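Local coordinates for GCN5-related N-acetyltransferase (Kribbella flavida, PDB 4IUS), which probably transfers an acyl group, most likely acetyl, to an acceptor substrate that is not known with certainty, at residues Ala27-Gly32 with Ala57-Ala62; Ala45-Pro50 with Ala79-Glu84; Arg20-Val25 with Leu33-Asp38; Phe41-Val46 with Glu73-Ser78. The protein carries 1 engineered substitution. All blocks are in the same frame, centred on the assembly; numbering follows the deposited sequence. Where two conformers were deposited one is given.

Interaction 1. Residues Ala27-Gly32 with Ala57-Ala62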
loop_
_atom_site.group_PDB
_atom_site.type_symbol
_atom_site.label_atom_id
_atom_site.label_comp_id
_atom_site.label_asym_id
_atom_site.label_seq_id
_atom_site.Cartn_x
_atom_site.Cartn_y
_atom_site.Cartn_z
ATOM N N ALA A 27 -20.994 4.261 5.761
ATOM C CA ALA A 27 -22.334 4.125 5.139
ATOM C C ALA A 27 -22.481 2.656 4.749
ATOM O O ALA A 27 -21.997 2.239 3.689
ATOM C CB ALA A 27 -22.484 5.052 3.937
ATOM N N GLY A 28 -23.145 1.893 5.605
ATOM C CA GLY A 28 -23.365 0.491 5.288
ATOM C C GLY A 28 -22.061 -0.255 5.055
ATOM O O GLY A 28 -21.198 -0.223 5.909
ATOM N N PRO A 29 -21.915 -0.910 3.899
ATOM C CA PRO A 29 -20.724 -1.693 3.713
ATOM C C PRO A 29 -19.517 -0.915 3.257
ATOM O O PRO A 29 -18.482 -1.518 3.030
ATOM C CB PRO A 29 -21.143 -2.681 2.631
ATOM C CG PRO A 29 -22.096 -1.890 1.808
ATOM C CD PRO A 29 -22.868 -1.072 2.771
ATOM N N LEU A 30 -19.631 0.409 3.127
ATOM C CA LEU A 30 -18.507 1.233 2.658
ATOM C C LEU A 30 -18.127 2.249 3.729
ATOM O O LEU A 30 -18.974 2.699 4.503
ATOM C CB LEU A 30 -18.907 2.019 1.407
ATOM C CG LEU A 30 -19.385 1.198 0.232
ATOM C CD1 LEU A 30 -19.861 2.130 -0.860
ATOM C CD2 LEU A 30 -18.298 0.265 -0.215
ATOM N N VAL A 31 -16.857 2.650 3.711
ATOM C CA VAL A 31 -16.433 3.779 4.523
ATOM C C VAL A 31 -15.582 4.698 3.671
ATOM O O VAL A 31 -14.599 4.281 3.048
ATOM C CB VAL A 31 -15.702 3.386 5.831
ATOM C CG1 VAL A 31 -14.497 2.480 5.605
ATOM C CG2 VAL A 31 -15.366 4.625 6.664
ATOM N N GLY A 32 -15.992 5.957 3.632
ATOM C CA GLY A 32 -15.185 6.999 2.996
ATOM C C GLY A 32 -14.201 7.558 3.992
ATOM O O GLY A 32 -14.514 7.738 5.163
ATOM N N ALA A 57 -28.319 -4.149 -1.836
ATOM C CA ALA A 57 -29.362 -3.138 -1.901
ATOM C C ALA A 57 -28.917 -1.835 -1.244
ATOM O O ALA A 57 -29.466 -0.784 -1.561
ATOM C CB ALA A 57 -30.656 -3.653 -1.262
ATOM N N GLU A 58 -27.984 -1.912 -0.290
ATOM C CA GLU A 58 -27.515 -0.740 0.441
ATOM C C GLU A 58 -26.522 0.076 -0.356
ATOM O O GLU A 58 -26.228 1.211 0.000
ATOM C CB GLU A 58 -26.829 -1.199 1.755
ATOM C CG GLU A 58 -27.779 -1.828 2.776
ATOM C CD GLU A 58 -27.121 -2.338 4.059
ATOM O OE1 GLU A 58 -25.871 -2.181 4.221
ATOM O OE2 GLU A 58 -27.883 -2.905 4.892
ATOM N N VAL A 59 -25.902 -0.524 -1.346
ATOM C CA VAL A 59 -24.760 0.124 -1.990
ATOM C C VAL A 59 -25.098 1.460 -2.684
ATOM O O VAL A 59 -24.321 2.401 -2.576
ATOM C CB VAL A 59 -23.976 -0.860 -2.899
ATOM C CG1 VAL A 59 -22.892 -0.134 -3.685
ATOM C CG2 VAL A 59 -23.405 -2.009 -2.036
ATOM N N PRO A 60 -26.228 1.574 -3.415
ATOM C CA PRO A 60 -26.480 2.870 -4.055
ATOM C C PRO A 60 -26.522 4.039 -3.061
ATOM O O PRO A 60 -25.846 5.047 -3.251
ATOM C CB PRO A 60 -27.821 2.663 -4.730
ATOM C CG PRO A 60 -27.836 1.198 -5.033
ATOM C CD PRO A 60 -27.161 0.524 -3.872
ATOM N N TRP A 61 -27.260 3.892 -1.980
ATOM C CA TRP A 61 -27.326 4.913 -0.941
ATOM C C TRP A 61 -25.954 5.120 -0.308
ATOM O O TRP A 61 -25.564 6.242 -0.025
ATOM C CB TRP A 61 -28.356 4.479 0.101
ATOM C CG TRP A 61 -28.167 5.152 1.426
ATOM C CD1 TRP A 61 -28.591 6.424 1.814
ATOM C CD2 TRP A 61 -27.382 4.658 2.514
ATOM N NE1 TRP A 61 -28.144 6.687 3.083
ATOM C CE2 TRP A 61 -27.396 5.660 3.531
ATOM C CE3 TRP A 61 -26.691 3.485 2.746
ATOM C CZ2 TRP A 61 -26.705 5.500 4.712
ATOM C CZ3 TRP A 61 -26.015 3.333 3.930
ATOM C CH2 TRP A 61 -26.033 4.319 4.897
ATOM N N ALA A 62 -25.230 4.040 -0.057
ATOM C CA ALA A 62 -23.915 4.183 0.577
ATOM C C ALA A 62 -22.958 5.005 -0.302
ATOM O O ALA A 62 -22.227 5.883 0.176
ATOM C CB ALA A 62 -23.336 2.788 0.870
#
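Ala62 sets its methyl group against the backbone of Ala27: CB lies 3.2 Å from Ala27 O, a close approach, and 3.9 Å from Ala27 CB. Trp61, one residue earlier on the helix, reaches the same place with the far end of its indole. Its CG stands anti to the backbone N (chi1 159°), and this swings the six-membered ring across to the turn, where CH2 is 3.7 Å from Ala27 CB. CZ3 comes next to Gly28 N, which meets the ring at its edge, close to its plane. The turn being gripped is a type II' beta turn from Ala27 to Leu30, with Gly28 and Pro29 at its corners. It is the tight connection of the hairpin formed by strands 22-27 and 30-35, and it is pressed here onto the first turn of helix 59-71. Glu58 can be followed outward along its side chain. CB rests 4.1 Å from Pro29 CD; CG lies anti to the carbonyl carbon, and the extended chain runs on across the edge of the proline at a slant until Glu58 OE1 is 3.5 Å from Pro29 CD and 3.8 Å from Gly28 CA. The carboxylate therefore lies against carbon atoms on this side, making van der Waals contacts. Further round its ring, Pro29 CG meets Val59 CG2 at 4.1 Å. Leu30, on the strand just beyond the turn, directs CD1 at Ala62 CB and also packs on Ile66 of the same helix and on Leu93 of helix 89-95, while Pro29 has Phe54 as a further neighbour.

Interaction 2. Residues Ala45-Pro50 with Ala79-Glu84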
loop_
_atom_site.group_PDB
_atom_site.type_symbol
_atom_site.label_atom_id
_atom_site.label_comp_id
_atom_site.label_asym_id
_atom_site.label_seq_id
_atom_site.Cartn_x
_atom_site.Cartn_y
_atom_site.Cartn_z
ATOM N N ALA A 45 -12.460 5.496 -0.562
ATOM C CA ALA A 45 -13.352 4.575 0.136
ATOM C C ALA A 45 -12.749 3.170 0.185
ATOM O O ALA A 45 -12.054 2.765 -0.765
ATOM C CB ALA A 45 -14.721 4.546 -0.485
ATOM N N VAL A 46 -13.069 2.444 1.250
ATOM C CA VAL A 46 -12.727 1.035 1.379
ATOM C C VAL A 46 -13.938 0.301 1.979
ATOM O O VAL A 46 -14.956 0.937 2.315
ATOM C CB VAL A 46 -11.428 0.811 2.215
ATOM C CG1 VAL A 46 -10.233 1.588 1.616
ATOM C CG2 VAL A 46 -11.668 1.161 3.680
ATOM N N ALA A 47 -13.847 -1.029 2.075
ATOM C CA ALA A 47 -14.915 -1.780 2.720
ATOM C C ALA A 47 -14.959 -1.478 4.215
ATOM O O ALA A 47 -13.940 -1.481 4.879
ATOM C CB ALA A 47 -14.715 -3.269 2.555
ATOM N N ALA A 48 -16.146 -1.210 4.723
ATOM C CA ALA A 48 -16.315 -0.937 6.141
ATOM C C ALA A 48 -16.086 -2.139 7.018
ATOM O O ALA A 48 -15.664 -1.965 8.159
ATOM C CB ALA A 48 -17.730 -0.382 6.375
ATOM N N GLU A 49 -16.440 -3.323 6.507
ATOM C CA GLU A 49 -16.464 -4.568 7.279
ATOM C C GLU A 49 -15.883 -5.715 6.428
ATOM O O GLU A 49 -16.613 -6.577 5.943
ATOM C CB GLU A 49 -17.895 -4.913 7.717
ATOM C CG GLU A 49 -18.556 -3.861 8.614
ATOM C CD GLU A 49 -20.012 -4.180 8.887
ATOM O OE1 GLU A 49 -20.401 -5.355 8.733
ATOM O OE2 GLU A 49 -20.757 -3.235 9.194
ATOM N N PRO A 50 -14.547 -5.757 6.260
ATOM C CA PRO A 50 -13.934 -6.907 5.580
ATOM C C PRO A 50 -14.334 -8.221 6.202
ATOM O O PRO A 50 -14.401 -8.336 7.427
ATOM C CB PRO A 50 -12.432 -6.684 5.771
ATOM C CG PRO A 50 -12.286 -5.267 6.096
ATOM C CD PRO A 50 -13.548 -4.790 6.725
ATOM N N ALA A 79 -11.864 4.035 -4.837
ATOM C CA ALA A 79 -12.079 3.017 -3.850
ATOM C C ALA A 79 -11.042 1.908 -4.021
ATOM O O ALA A 79 -10.626 1.621 -5.170
ATOM C CB ALA A 79 -13.483 2.419 -3.969
ATOM N N GLU A 80 -10.641 1.310 -2.928
ATOM C CA GLU A 80 -9.722 0.169 -2.956
ATOM C C GLU A 80 -10.336 -0.944 -2.124
ATOM O O GLU A 80 -10.648 -0.730 -0.961
ATOM C CB GLU A 80 -8.347 0.521 -2.412
ATOM C CG GLU A 80 -7.531 1.489 -3.256
ATOM C CD GLU A 80 -6.045 1.523 -2.817
ATOM O OE1 GLU A 80 -5.663 0.813 -1.843
ATOM O OE2 GLU A 80 -5.272 2.239 -3.471
ATOM N N LEU A 81 -10.496 -2.106 -2.730
ATOM C CA LEU A 81 -11.046 -3.285 -2.105
ATOM C C LEU A 81 -10.061 -4.436 -2.205
ATOM O O LEU A 81 -9.128 -4.425 -3.002
ATOM C CB LEU A 81 -12.375 -3.691 -2.732
ATOM C CG LEU A 81 -13.475 -2.626 -2.750
ATOM C CD1 LEU A 81 -14.684 -3.134 -3.526
ATOM C CD2 LEU A 81 -13.835 -2.229 -1.340
ATOM N N VAL A 82 -10.302 -5.462 -1.420
ATOM C CA VAL A 82 -9.631 -6.752 -1.563
ATOM C C VAL A 82 -10.744 -7.730 -1.920
ATOM O O VAL A 82 -11.660 -7.931 -1.125
ATOM C CB VAL A 82 -8.865 -7.158 -0.281
ATOM C CG1 VAL A 82 -8.191 -8.523 -0.532
ATOM C CG2 VAL A 82 -7.846 -6.097 0.111
ATOM N N GLU A 83 -10.709 -8.291 -3.117
ATOM C CA GLU A 83 -11.853 -9.061 -3.604
ATOM C C GLU A 83 -12.253 -10.178 -2.655
ATOM O O GLU A 83 -13.423 -10.402 -2.415
ATOM C CB GLU A 83 -11.552 -9.609 -5.007
ATOM C CG GLU A 83 -12.631 -10.507 -5.579
ATOM C CD GLU A 83 -13.974 -9.807 -5.824
ATOM O OE1 GLU A 83 -13.997 -8.585 -6.104
ATOM O OE2 GLU A 83 -15.021 -10.513 -5.712
ATOM N N GLU A 84 -11.270 -10.923 -2.146
ATOM C CA GLU A 84 -11.560 -12.081 -1.322
ATOM C C GLU A 84 -12.077 -11.714 0.054
ATOM O O GLU A 84 -12.686 -12.502 0.727
ATOM C CB GLU A 84 -10.338 -12.994 -1.226
ATOM C CG GLU A 84 -9.836 -13.555 -2.561
ATOM C CD GLU A 84 -8.851 -12.658 -3.324
ATOM O OE1 GLU A 84 -8.616 -11.501 -2.897
ATOM O OE2 GLU A 84 -8.358 -13.107 -4.415
HETATM O O HOH W 1 -11.439 -2.690 1.527
#
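Ala45 and Ala79 lie side by side where strands 44-47 and 78-82 run parallel and then part. The two are joined through helix 59-71 as a beta-alpha-beta unit, and their divergence resembles the splayed pair of central parallel strands in the GNAT fold. The segment axes approach to 4.8 Å and differ by 20° in direction, so backbone pairing is soon lost.

Among these residues one direct hydrogen bond spans the gap, from Glu80 N to Ala45 O at 3.0 Å, with the donor nearly on the carbonyl axis. The same oxygen receives a CA-H...O contact from Ala79 CA at 3.1 Å, so a donor nitrogen and a polarised C-H converge on it. A longer contact of this kind links Val46 CA to Glu80 O, which also has Val46 CG1 against it at 3.5 Å.

Apolar contacts are modest. The methyl groups of Ala45 and Ala79 lie 4.3 Å apart, CB to CB. Leu81, with CG anti to its carbonyl carbon (chi1 -56°), brings CD2 back across the widening gap to within 4.1 Å of Ala47 CB; Leu89 and Leu93 of helix 89-95 pack on this leucine as well.

Where the strands have moved too far apart to bond directly, a water bridges them: it accepts from Ala47 N at 3.0 Å and donates to Glu80 O at 3.3 Å.

Interaction 3. Residues Arg20-Val25 with Leu33-Asp38. With SO4 (sulfate ion), chain C.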
loop_
_atom_site.group_PDB
_atom_site.type_symbol
_atom_site.label_atom_id
_atom_site.label_comp_id
_atom_site.label_asym_id
_atom_site.label_seq_id
_atom_site.Cartn_x
_atom_site.Cartn_y
_atom_site.Cartn_z
ATOM N N ARG A 20 -6.266 6.226 11.247
ATOM C CA ARG A 20 -5.475 6.995 12.200
ATOM C C ARG A 20 -5.321 8.451 11.772
ATOM O O ARG A 20 -5.063 9.285 12.642
ATOM C CB ARG A 20 -4.103 6.382 12.419
ATOM C CG ARG A 20 -4.139 4.977 12.993
ATOM C CD ARG A 20 -2.743 4.396 13.037
ATOM N NE ARG A 20 -2.708 3.081 13.684
ATOM C CZ ARG A 20 -1.998 2.021 13.263
ATOM N NH1 ARG A 20 -1.266 2.066 12.168
ATOM N NH2 ARG A 20 -2.019 0.908 13.964
ATOM N N SER A 21 -5.420 8.749 10.476
ATOM C CA SER A 21 -5.228 10.107 9.989
ATOM C C SER A 21 -6.332 10.636 9.062
ATOM O O SER A 21 -6.166 11.637 8.376
ATOM C CB SER A 21 -3.875 10.226 9.282
ATOM O OG SER A 21 -3.847 9.401 8.162
ATOM N N ARG A 22 -7.455 9.942 9.014
ATOM C CA ARG A 22 -8.561 10.306 8.139
ATOM C C ARG A 22 -9.891 10.267 8.856
ATOM O O ARG A 22 -10.121 9.399 9.702
ATOM C CB ARG A 22 -8.604 9.382 6.931
ATOM C CG ARG A 22 -7.380 9.495 6.036
ATOM C CD ARG A 22 -7.242 8.387 5.074
ATOM N NE ARG A 22 -6.051 8.492 4.287
ATOM C CZ ARG A 22 -4.838 8.112 4.635
ATOM N NH1 ARG A 22 -4.599 7.656 5.839
ATOM N NH2 ARG A 22 -3.852 8.226 3.743
ATOM N N ARG A 23 -10.744 11.217 8.489
ATOM C CA ARG A 23 -12.113 11.248 8.987
ATOM C C ARG A 23 -12.935 10.202 8.259
ATOM O O ARG A 23 -12.788 10.021 7.051
ATOM C CB ARG A 23 -12.705 12.660 8.813
ATOM C CG ARG A 23 -14.154 12.785 9.232
ATOM C CD ARG A 23 -14.573 14.234 9.269
ATOM N NE ARG A 23 -14.560 14.858 7.953
ATOM C CZ ARG A 23 -15.570 14.814 7.091
ATOM N NH1 ARG A 23 -16.642 14.103 7.354
ATOM N NH2 ARG A 23 -15.485 15.456 5.937
ATOM N N GLN A 24 -13.811 9.541 9.000
ATOM C CA GLN A 24 -14.632 8.465 8.464
ATOM C C GLN A 24 -16.033 8.915 8.141
ATOM O O GLN A 24 -16.676 9.624 8.930
ATOM C CB GLN A 24 -14.757 7.338 9.481
ATOM C CG GLN A 24 -13.456 6.693 9.845
ATOM C CD GLN A 24 -13.636 5.695 10.945
ATOM O OE1 GLN A 24 -14.491 4.827 10.869
ATOM N NE2 GLN A 24 -12.896 5.895 12.029
ATOM N N VAL A 25 -16.516 8.459 6.996
ATOM C CA VAL A 25 -17.934 8.551 6.602
ATOM C C VAL A 25 -18.427 7.117 6.374
ATOM O O VAL A 25 -18.240 6.534 5.297
ATOM C CB VAL A 25 -18.112 9.413 5.352
ATOM C CG1 VAL A 25 -19.589 9.438 4.941
ATOM C CG2 VAL A 25 -17.548 10.809 5.623
ATOM N N LEU A 33 -13.000 7.806 3.540
ATOM C CA LEU A 33 -11.884 8.219 4.391
ATOM C C LEU A 33 -11.299 9.501 3.807
ATOM O O LEU A 33 -10.763 9.516 2.702
ATOM C CB LEU A 33 -10.853 7.130 4.458
ATOM C CG LEU A 33 -11.338 5.800 5.034
ATOM C CD1 LEU A 33 -10.328 4.676 4.715
ATOM C CD2 LEU A 33 -11.653 5.875 6.532
ATOM N N LEU A 34 -11.436 10.596 4.557
ATOM C CA LEU A 34 -11.063 11.947 4.080
ATOM C C LEU A 34 -9.865 12.459 4.895
ATOM O O LEU A 34 -9.932 12.613 6.117
ATOM C CB LEU A 34 -12.270 12.910 4.171
ATOM C CG LEU A 34 -13.355 12.669 3.119
ATOM C CD1 LEU A 34 -14.733 13.227 3.480
ATOM C CD2 LEU A 34 -12.931 13.184 1.750
ATOM N N HIS A 35 -8.783 12.761 4.198
ATOM C CA HIS A 35 -7.573 13.300 4.800
ATOM C C HIS A 35 -7.715 14.792 4.985
ATOM O O HIS A 35 -8.542 15.424 4.333
ATOM C CB HIS A 35 -6.434 12.971 3.869
ATOM C CG HIS A 35 -5.087 13.061 4.486
ATOM N ND1 HIS A 35 -4.370 14.226 4.599
ATOM C CD2 HIS A 35 -4.329 12.067 5.069
ATOM C CE1 HIS A 35 -3.210 13.949 5.227
ATOM N NE2 HIS A 35 -3.180 12.647 5.510
ATOM N N ASP A 36 -6.919 15.378 5.870
ATOM C CA ASP A 36 -6.863 16.839 5.951
ATOM C C ASP A 36 -6.402 17.479 4.630
ATOM O O ASP A 36 -6.929 18.499 4.210
ATOM C CB ASP A 36 -5.944 17.289 7.106
ATOM C CG ASP A 36 -6.550 17.038 8.505
ATOM O OD1 ASP A 36 -7.742 16.688 8.625
ATOM O OD2 ASP A 36 -5.824 17.219 9.500
ATOM N N GLU A 37 -5.402 16.876 3.993
ATOM C CA GLU A 37 -4.865 17.390 2.731
ATOM C C GLU A 37 -5.747 17.009 1.543
ATOM O O GLU A 37 -6.431 16.010 1.581
ATOM C CB GLU A 37 -3.457 16.860 2.485
ATOM C CG GLU A 37 -2.426 17.253 3.539
ATOM C CD GLU A 37 -1.013 16.730 3.239
ATOM O OE1 GLU A 37 -0.806 16.060 2.200
ATOM O OE2 GLU A 37 -0.098 16.987 4.050
ATOM N N ASP A 38 -5.716 17.826 0.488
ATOM C CA ASP A 38 -6.524 17.561 -0.727
ATOM C C ASP A 38 -5.866 16.672 -1.747
ATOM O O ASP A 38 -6.506 16.340 -2.729
ATOM C CB ASP A 38 -6.943 18.873 -1.385
ATOM C CG ASP A 38 -7.845 19.694 -0.502
ATOM O OD1 ASP A 38 -8.960 19.223 -0.113
ATOM O OD2 ASP A 38 -7.463 20.855 -0.233
HETATM S S SO4 C . -4.536 1.677 16.651
HETATM O O1 SO4 C . -3.410 0.726 16.538
HETATM O O2 SO4 C . -4.269 2.868 15.813
HETATM O O3 SO4 C . -5.763 1.072 16.086
HETATM O O4 SO4 C . -4.716 2.100 18.049
HETATM O O HOH W 2 -5.392 14.106 7.968
HETATM O O HOH W 3 -1.585 10.703 6.968
#
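Arg23 and Leu34 form an antiparallel hydrogen-bonded pair, Arg23 N to Leu34 O and Leu34 N to Arg23 O both at 2.9 Å, the second bond lying in the carbonyl plane and the first tilted from it. Gln24 and Leu33 follow as a non-hydrogen-bonded pair. On their face of the sheet Gln24 CG packs beside Leu33 CD2 at 3.9 Å, the two side chains pointing the same way. Arg22, also on this face, crosses Leu33 at about a right angle, with CD 3.9 Å from Leu33 CB. Its extended chain carries the guanidinium to His35, whose CD2 sits over one face, 4.0 Å from Arg22 CZ, with the planes 68° apart. The polar end is held elsewhere: NE donates to Leu42 O and NH1 to Leu18 O. An alanine here would remove that guanidinium and is likely to leave both carbonyl oxygens short of a donor and the imidazole edge without its neighbour. The ring is also steadied by Glu37 N, which donates to ND1 almost in the ring plane at 2.9 Å, and by a water linking NE2 to Ser21 OG. On the other face, in one of two modelled conformers Arg23 lies beside Leu34, a bend at chi3 (65°) bringing Arg23 NH2 to 3.4 Å from Leu34 CD1; that guanidinium position is tentative. Arg20, just before the strand, grips a sulfate, probably from the crystallisation liquor, through NE to O2 at 2.6 Å and NH2 to O1; Gln16 binds the same ion. The paired backbones make the open end of a beta hairpin, in which 22-27 is an outer strand and 30-35 the middle strand of a three-stranded antiparallel sheet.

Interaction 4. Residues Phe41-Val46 with Glu73-Ser78. Engineered in segment 73-78: Asp74 (natural residue Gly).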
loop_
_atom_site.group_PDB
_atom_site.type_symbol
_atom_site.label_atom_id
_atom_site.label_comp_id
_atom_site.label_asym_id
_atom_site.label_seq_id
_atom_site.Cartn_x
_atom_site.Cartn_y
_atom_site.Cartn_z
ATOM N N PHE A 41 -5.199 11.085 -3.765
ATOM C CA PHE A 41 -5.101 9.684 -3.379
ATOM C C PHE A 41 -5.065 9.492 -1.878
ATOM O O PHE A 41 -5.149 8.343 -1.416
ATOM C CB PHE A 41 -3.943 8.965 -4.069
ATOM C CG PHE A 41 -2.596 9.583 -3.815
ATOM C CD1 PHE A 41 -1.946 9.372 -2.630
ATOM C CD2 PHE A 41 -2.024 10.418 -4.757
ATOM C CE1 PHE A 41 -0.716 9.974 -2.379
ATOM C CE2 PHE A 41 -0.799 11.011 -4.540
ATOM C CZ PHE A 41 -0.148 10.791 -3.335
ATOM N N LEU A 42 -4.952 10.562 -1.089
ATOM C CA LEU A 42 -5.029 10.502 0.344
ATOM C C LEU A 42 -6.451 10.305 0.860
ATOM O O LEU A 42 -6.629 10.036 2.074
ATOM C CB LEU A 42 -4.385 11.715 1.010
ATOM C CG LEU A 42 -2.867 11.827 0.723
ATOM C CD1 LEU A 42 -2.346 13.072 1.441
ATOM C CD2 LEU A 42 -2.092 10.568 1.114
ATOM N N SER A 43 -7.444 10.465 0.002
ATOM C CA SER A 43 -8.830 10.230 0.369
ATOM C C SER A 43 -9.416 9.150 -0.536
ATOM O O SER A 43 -9.260 9.227 -1.729
ATOM C CB SER A 43 -9.647 11.502 0.287
ATOM O OG SER A 43 -9.167 12.499 1.194
ATOM N N ARG A 44 -10.096 8.152 0.036
ATOM C CA ARG A 44 -10.646 7.051 -0.749
ATOM C C ARG A 44 -11.685 6.354 0.093
ATOM O O ARG A 44 -11.791 6.581 1.312
ATOM C CB ARG A 44 -9.559 6.046 -1.154
ATOM C CG ARG A 44 -8.987 5.272 -0.007
ATOM C CD ARG A 44 -7.973 4.221 -0.421
ATOM N NE ARG A 44 -6.830 4.886 -1.036
ATOM C CZ ARG A 44 -5.554 4.710 -0.696
ATOM N NH1 ARG A 44 -5.204 3.776 0.181
ATOM N NH2 ARG A 44 -4.610 5.411 -1.340
ATOM N N ALA A 45 -12.460 5.496 -0.562
ATOM C CA ALA A 45 -13.352 4.575 0.136
ATOM C C ALA A 45 -12.749 3.170 0.185
ATOM O O ALA A 45 -12.054 2.765 -0.765
ATOM C CB ALA A 45 -14.721 4.546 -0.485
ATOM N N VAL A 46 -13.069 2.444 1.250
ATOM C CA VAL A 46 -12.727 1.035 1.379
ATOM C C VAL A 46 -13.938 0.301 1.979
ATOM O O VAL A 46 -14.956 0.937 2.315
ATOM C CB VAL A 46 -11.428 0.811 2.215
ATOM C CG1 VAL A 46 -10.233 1.588 1.616
ATOM C CG2 VAL A 46 -11.668 1.161 3.680
ATOM N N GLU A 73 -15.934 18.571 -0.309
ATOM C CA GLU A 73 -14.521 18.944 -0.215
ATOM C C GLU A 73 -13.905 19.150 -1.595
ATOM O O GLU A 73 -12.677 19.307 -1.711
ATOM C CB GLU A 73 -13.718 17.812 0.473
ATOM C CG GLU A 73 -14.142 17.412 1.866
ATOM C CD GLU A 73 -14.032 18.515 2.895
ATOM O OE1 GLU A 73 -13.274 19.488 2.681
ATOM O OE2 GLU A 73 -14.700 18.390 3.952
ATOM N N ASP A 74 -14.700 19.118 -2.667
ATOM C CA ASP A 74 -14.187 19.186 -4.055
ATOM C C ASP A 74 -13.200 18.071 -4.376
ATOM O O ASP A 74 -12.285 18.229 -5.154
ATOM C CB ASP A 74 -13.566 20.579 -4.371
ATOM C CG ASP A 74 -14.564 21.587 -4.904
ATOM O OD1 ASP A 74 -15.488 21.204 -5.671
ATOM O OD2 ASP A 74 -14.466 22.763 -4.498
ATOM N N ARG A 75 -13.420 16.908 -3.747
ATOM C CA ARG A 75 -12.570 15.758 -3.957
ATOM C C ARG A 75 -13.234 14.683 -4.799
ATOM O O ARG A 75 -14.448 14.449 -4.702
ATOM C CB ARG A 75 -12.132 15.191 -2.638
ATOM C CG ARG A 75 -11.211 16.136 -1.926
ATOM C CD ARG A 75 -10.744 15.585 -0.617
ATOM N NE ARG A 75 -10.100 16.624 0.188
ATOM C CZ ARG A 75 -9.749 16.435 1.438
ATOM N NH1 ARG A 75 -9.899 15.237 1.999
ATOM N NH2 ARG A 75 -9.244 17.434 2.131
ATOM N N TRP A 76 -12.405 14.022 -5.578
ATOM C CA TRP A 76 -12.836 12.919 -6.425
ATOM C C TRP A 76 -12.707 11.588 -5.710
ATOM O O TRP A 76 -11.699 11.323 -5.057
ATOM C CB TRP A 76 -12.004 12.953 -7.690
ATOM C CG TRP A 76 -12.204 11.814 -8.632
ATOM C CD1 TRP A 76 -13.189 11.671 -9.565
ATOM C CD2 TRP A 76 -11.370 10.644 -8.758
ATOM N NE1 TRP A 76 -13.027 10.501 -10.258
ATOM C CE2 TRP A 76 -11.939 9.850 -9.804
ATOM C CE3 TRP A 76 -10.226 10.187 -8.120
ATOM C CZ2 TRP A 76 -11.394 8.638 -10.199
ATOM C CZ3 TRP A 76 -9.647 9.006 -8.555
ATOM C CH2 TRP A 76 -10.224 8.241 -9.581
ATOM N N LEU A 77 -13.699 10.738 -5.881
ATOM C CA LEU A 77 -13.737 9.445 -5.185
ATOM C C LEU A 77 -13.082 8.298 -5.976
ATOM O O LEU A 77 -13.345 8.082 -7.146
ATOM C CB LEU A 77 -15.183 9.072 -4.925
ATOM C CG LEU A 77 -15.411 7.759 -4.174
ATOM C CD1 LEU A 77 -14.873 7.858 -2.768
ATOM C CD2 LEU A 77 -16.896 7.452 -4.156
ATOM N N SER A 78 -12.211 7.575 -5.298
ATOM C CA SER A 78 -11.702 6.261 -5.696
ATOM C C SER A 78 -11.942 5.334 -4.555
ATOM O O SER A 78 -12.189 5.748 -3.432
ATOM C CB SER A 78 -10.215 6.286 -6.066
ATOM O OG SER A 78 -9.425 6.737 -5.024
HETATM O O HOH W 4 -9.601 9.367 -4.516
HETATM O O HOH W 5 -6.895 5.863 -3.894
#
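Ser43 and Arg75 meet through Ser43 OG and Arg75 NH1, 2.9 Å apart in a weak, bent hydrogen bond. The stronger partners lie on the adjoining strand: Ser43 OG accepts from His35 N, while Arg75 NH1 donates to His35 O, so both side chains lock onto one backbone residue. The arginine chain is extended from CG to NE and carries NE to a salt bridge with Asp38. A leucine in its place would take away the guanidinium, which would probably leave Asp38 without its charged mate and His35 O without this donor.

Ser78 is the other well-buried residue. Its carbonyl oxygen accepts from Ala45 N at 2.9 Å, nearly straight at 169°. Its hydroxyl, between the backbone N and the carbonyl carbon (chi1 58°), faces two waters, one of them 2.9 Å from OG and accepting from Arg44 NE. Arg44 continues outward to Asp148 and Thr147.

Next to Ser78 in the chain, Leu77 places CD1 4.0 Å from Ala45 CB. Leu77 also reaches Leu63, Ile66 and Phe70, so the segment leading from the end of helix 59-71 into strand 78-82 is wedged between that helix and the start of strand 44-47.

From the N terminus, interaction 3 comes first, closing the short hairpin of strands 22-27 and 30-35. Interaction 1 starts within that span, at the hairpin's turn, and runs on to the beginning of helix 59-71, so it crosses interaction 3. Interactions 4 and 2 both leave from strand 44-47, sharing Ala45 and Val46, and close over helix 59-71 at successive parts of the chain leading into and along strand 78-82; both cross interaction 1 and follow interaction 3 in series. Interactions 3 and 4 meet at His35 and Arg75, and interactions 1 and 2 at Val31 and Val46. Together they tie the three-stranded sheet to helix 59-71 and to the edge of the larger sheet.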